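Local atomic coordinates of N-acetylmuramoyl-l-alanine amidase (Bartonella henselae, PDB entry 3NE8), a protein that probably cleaves the amide bond between N-acetylmuramic acid and L-alanine in peptidoglycan, as a zinc-dependent amidase of bacterial cell-wall remodelling. Residues S4-L9 and Q71-D76. Sequence-based numbering, arbitrary orientation.
Sequences SFRVVL and QEFDAD. With ACT (acetate ion), chain E.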
loop_
_atom_site.group_PDB
_atom_site.type_symbol
_atom_site.label_atom_id
_atom_site.label_comp_id
_atom_site.label_asym_id
_atom_site.label_seq_id
_atom_site.Cartn_x
_atom_site.Cartn_y
_atom_site.Cartn_z
ATOM N N SER A 4 9.774 -0.121 -17.209
ATOM C CA SER A 4 9.678 -1.560 -17.009
ATOM C C SER A 4 9.956 -1.910 -15.553
ATOM O O SER A 4 11.022 -1.604 -15.010
ATOM C CB SER A 4 10.628 -2.317 -17.940
ATOM O OG SER A 4 10.238 -2.169 -19.299
ATOM N N PHE A 5 8.979 -2.552 -14.929
ATOM C CA PHE A 5 9.084 -2.967 -13.540
ATOM C C PHE A 5 9.939 -4.224 -13.476
ATOM O O PHE A 5 9.748 -5.131 -14.281
ATOM C CB PHE A 5 7.684 -3.260 -12.997
ATOM C CG PHE A 5 7.619 -3.356 -11.505
ATOM C CD1 PHE A 5 7.726 -2.218 -10.731
ATOM C CD2 PHE A 5 7.412 -4.573 -10.876
ATOM C CE1 PHE A 5 7.654 -2.285 -9.359
ATOM C CE2 PHE A 5 7.343 -4.644 -9.490
ATOM C CZ PHE A 5 7.459 -3.497 -8.740
ATOM N N ARG A 6 10.869 -4.289 -12.528
ATOM C CA ARG A 6 11.868 -5.353 -12.510
ATOM C C ARG A 6 11.594 -6.343 -11.387
ATOM O O ARG A 6 11.567 -5.970 -10.215
ATOM C CB ARG A 6 13.261 -4.738 -12.357
ATOM C CG ARG A 6 13.575 -3.673 -13.419
ATOM C CD ARG A 6 14.926 -3.005 -13.198
ATOM N NE ARG A 6 16.029 -3.945 -13.379
ATOM C CZ ARG A 6 16.470 -4.359 -14.559
ATOM N NH1 ARG A 6 15.906 -3.909 -15.679
ATOM N NH2 ARG A 6 17.474 -5.217 -14.622
ATOM N N VAL A 7 11.399 -7.606 -11.746
ATOM C CA VAL A 7 11.024 -8.636 -10.782
ATOM C C VAL A 7 12.011 -9.792 -10.827
ATOM O O VAL A 7 12.339 -10.284 -11.909
ATOM C CB VAL A 7 9.626 -9.196 -11.106
ATOM C CG1 VAL A 7 9.219 -10.263 -10.098
ATOM C CG2 VAL A 7 8.612 -8.079 -11.114
ATOM N N VAL A 8 12.467 -10.237 -9.657
ATOM C CA VAL A 8 13.295 -11.423 -9.568
ATOM C C VAL A 8 12.520 -12.501 -8.843
ATOM O O VAL A 8 11.965 -12.258 -7.759
ATOM C CB VAL A 8 14.637 -11.119 -8.874
ATOM C CG1 VAL A 8 15.402 -12.416 -8.574
ATOM C CG2 VAL A 8 15.470 -10.205 -9.771
ATOM N N LEU A 9 12.446 -13.672 -9.473
ATOM C CA LEU A 9 11.798 -14.844 -8.915
ATOM C C LEU A 9 12.856 -15.825 -8.450
ATOM O O LEU A 9 13.809 -16.112 -9.179
ATOM C CB LEU A 9 10.911 -15.528 -9.951
ATOM C CG LEU A 9 9.890 -14.624 -10.634
ATOM C CD1 LEU A 9 9.078 -15.392 -11.663
ATOM C CD2 LEU A 9 8.967 -13.958 -9.627
ATOM N N GLN A 71 19.537 -7.943 -5.837
ATOM C CA GLN A 71 20.158 -6.626 -5.754
ATOM C C GLN A 71 20.953 -6.285 -7.010
ATOM O O GLN A 71 20.896 -5.161 -7.496
ATOM C CB GLN A 71 21.047 -6.541 -4.517
ATOM C CG GLN A 71 20.272 -6.657 -3.218
ATOM C CD GLN A 71 21.175 -6.757 -2.021
ATOM O OE1 GLN A 71 22.122 -7.541 -2.009
ATOM N NE2 GLN A 71 20.895 -5.958 -1.001
ATOM N N GLU A 72 21.700 -7.248 -7.534
ATOM C CA GLU A 72 22.482 -7.039 -8.749
ATOM C C GLU A 72 21.596 -6.678 -9.938
ATOM O O GLU A 72 22.013 -5.941 -10.839
ATOM C CB GLU A 72 23.318 -8.284 -9.062
ATOM C CG GLU A 72 24.458 -8.509 -8.081
ATOM C CD GLU A 72 25.144 -9.855 -8.261
ATOM O OE1 GLU A 72 26.299 -9.990 -7.805
ATOM O OE2 GLU A 72 24.533 -10.774 -8.849
ATOM N N PHE A 73 20.370 -7.199 -9.937
ATOM C CA PHE A 73 19.410 -6.954 -11.013
ATOM C C PHE A 73 18.696 -5.610 -10.833
ATOM O O PHE A 73 17.890 -5.220 -11.680
ATOM C CB PHE A 73 18.366 -8.084 -11.030
ATOM C CG PHE A 73 17.554 -8.169 -12.301
ATOM C CD1 PHE A 73 18.146 -8.572 -13.482
ATOM C CD2 PHE A 73 16.193 -7.904 -12.301
ATOM C CE1 PHE A 73 17.405 -8.669 -14.658
ATOM C CE2 PHE A 73 15.448 -8.014 -13.467
ATOM C CZ PHE A 73 16.056 -8.396 -14.644
ATOM N N ASP A 74 18.946 -4.913 -9.726
ATOM C CA ASP A 74 18.176 -3.714 -9.394
ATOM C C ASP A 74 16.683 -4.033 -9.357
ATOM O O ASP A 74 15.855 -3.298 -9.896
ATOM C CB ASP A 74 18.479 -2.568 -10.367
ATOM C CG ASP A 74 19.851 -1.962 -10.147
ATOM O OD1 ASP A 74 20.401 -2.103 -9.032
ATOM O OD2 ASP A 74 20.381 -1.342 -11.087
ATOM N N ALA A 75 16.342 -5.152 -8.732
ATOM C CA ALA A 75 14.954 -5.589 -8.651
ATOM C C ALA A 75 14.088 -4.590 -7.905
ATOM O O ALA A 75 14.520 -4.003 -6.917
ATOM C CB ALA A 75 14.862 -6.944 -7.960
ATOM N N ASP A 76 12.858 -4.420 -8.387
ATOM C CA ASP A 76 11.818 -3.689 -7.670
ATOM C C ASP A 76 11.002 -4.589 -6.749
ATOM O O ASP A 76 10.243 -4.104 -5.909
ATOM C CB ASP A 76 10.885 -3.017 -8.674
ATOM C CG ASP A 76 11.600 -2.012 -9.546
ATOM O OD1 ASP A 76 12.255 -1.103 -8.984
ATOM O OD2 ASP A 76 11.507 -2.125 -10.790
HETATM C C ACT E . 17.787 -5.553 -18.199
HETATM O O ACT E . 17.056 -4.550 -18.025
HETATM O OXT ACT E . 18.107 -6.197 -17.179
HETATM C CH3 ACT E . 18.263 -5.962 -19.562
HETATM O O HOH W 1 11.731 -0.150 -12.686
#
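A Schellman motif ends helix 63-72, with Asp-74 at positive phi (55°) and two bonds back into the last turn; it leads into strand 77-82 and docks on the start of neighbouring parallel strand 5-11. Arg-6 and Asp-76 exchange two hydrogen bonds: Asp-76 N reaches Arg-6 O at 2.7 Å, and Arg-6 N meets the anti side of Asp-76 OD2 at 2.8 Å. A water donates to both OD2 and Ser-4 O. The Arg-6 chain, bent at chi3, turns its guanidinium edge to the helix end, where NE (2.8 Å) and NH2 (3.0 Å) donate to Phe-73 O in the guanidinium plane. NH2 also sits over the centre of the Phe-73 ring, a cation-pi contact with CZ 4.1 Å from the centroid, while an acetate, probably from the crystallisation liquor, accepts hydrogen bonds from NH1 and NH2 (N-H...acceptor 169° and 170°). On the same side of the strand, Val-8 CG2 packs on Phe-73 CD2 at 3.5 Å and on Ala-75 CB. Asp-76 CB lies over one face of the Phe-5 ring, 3.7 Å from its centroid. The Phe-73 ring and carbonyl should limit guanidinium rotation even without acetate, and the positive charge probably interacts favourably with the helix C-terminus.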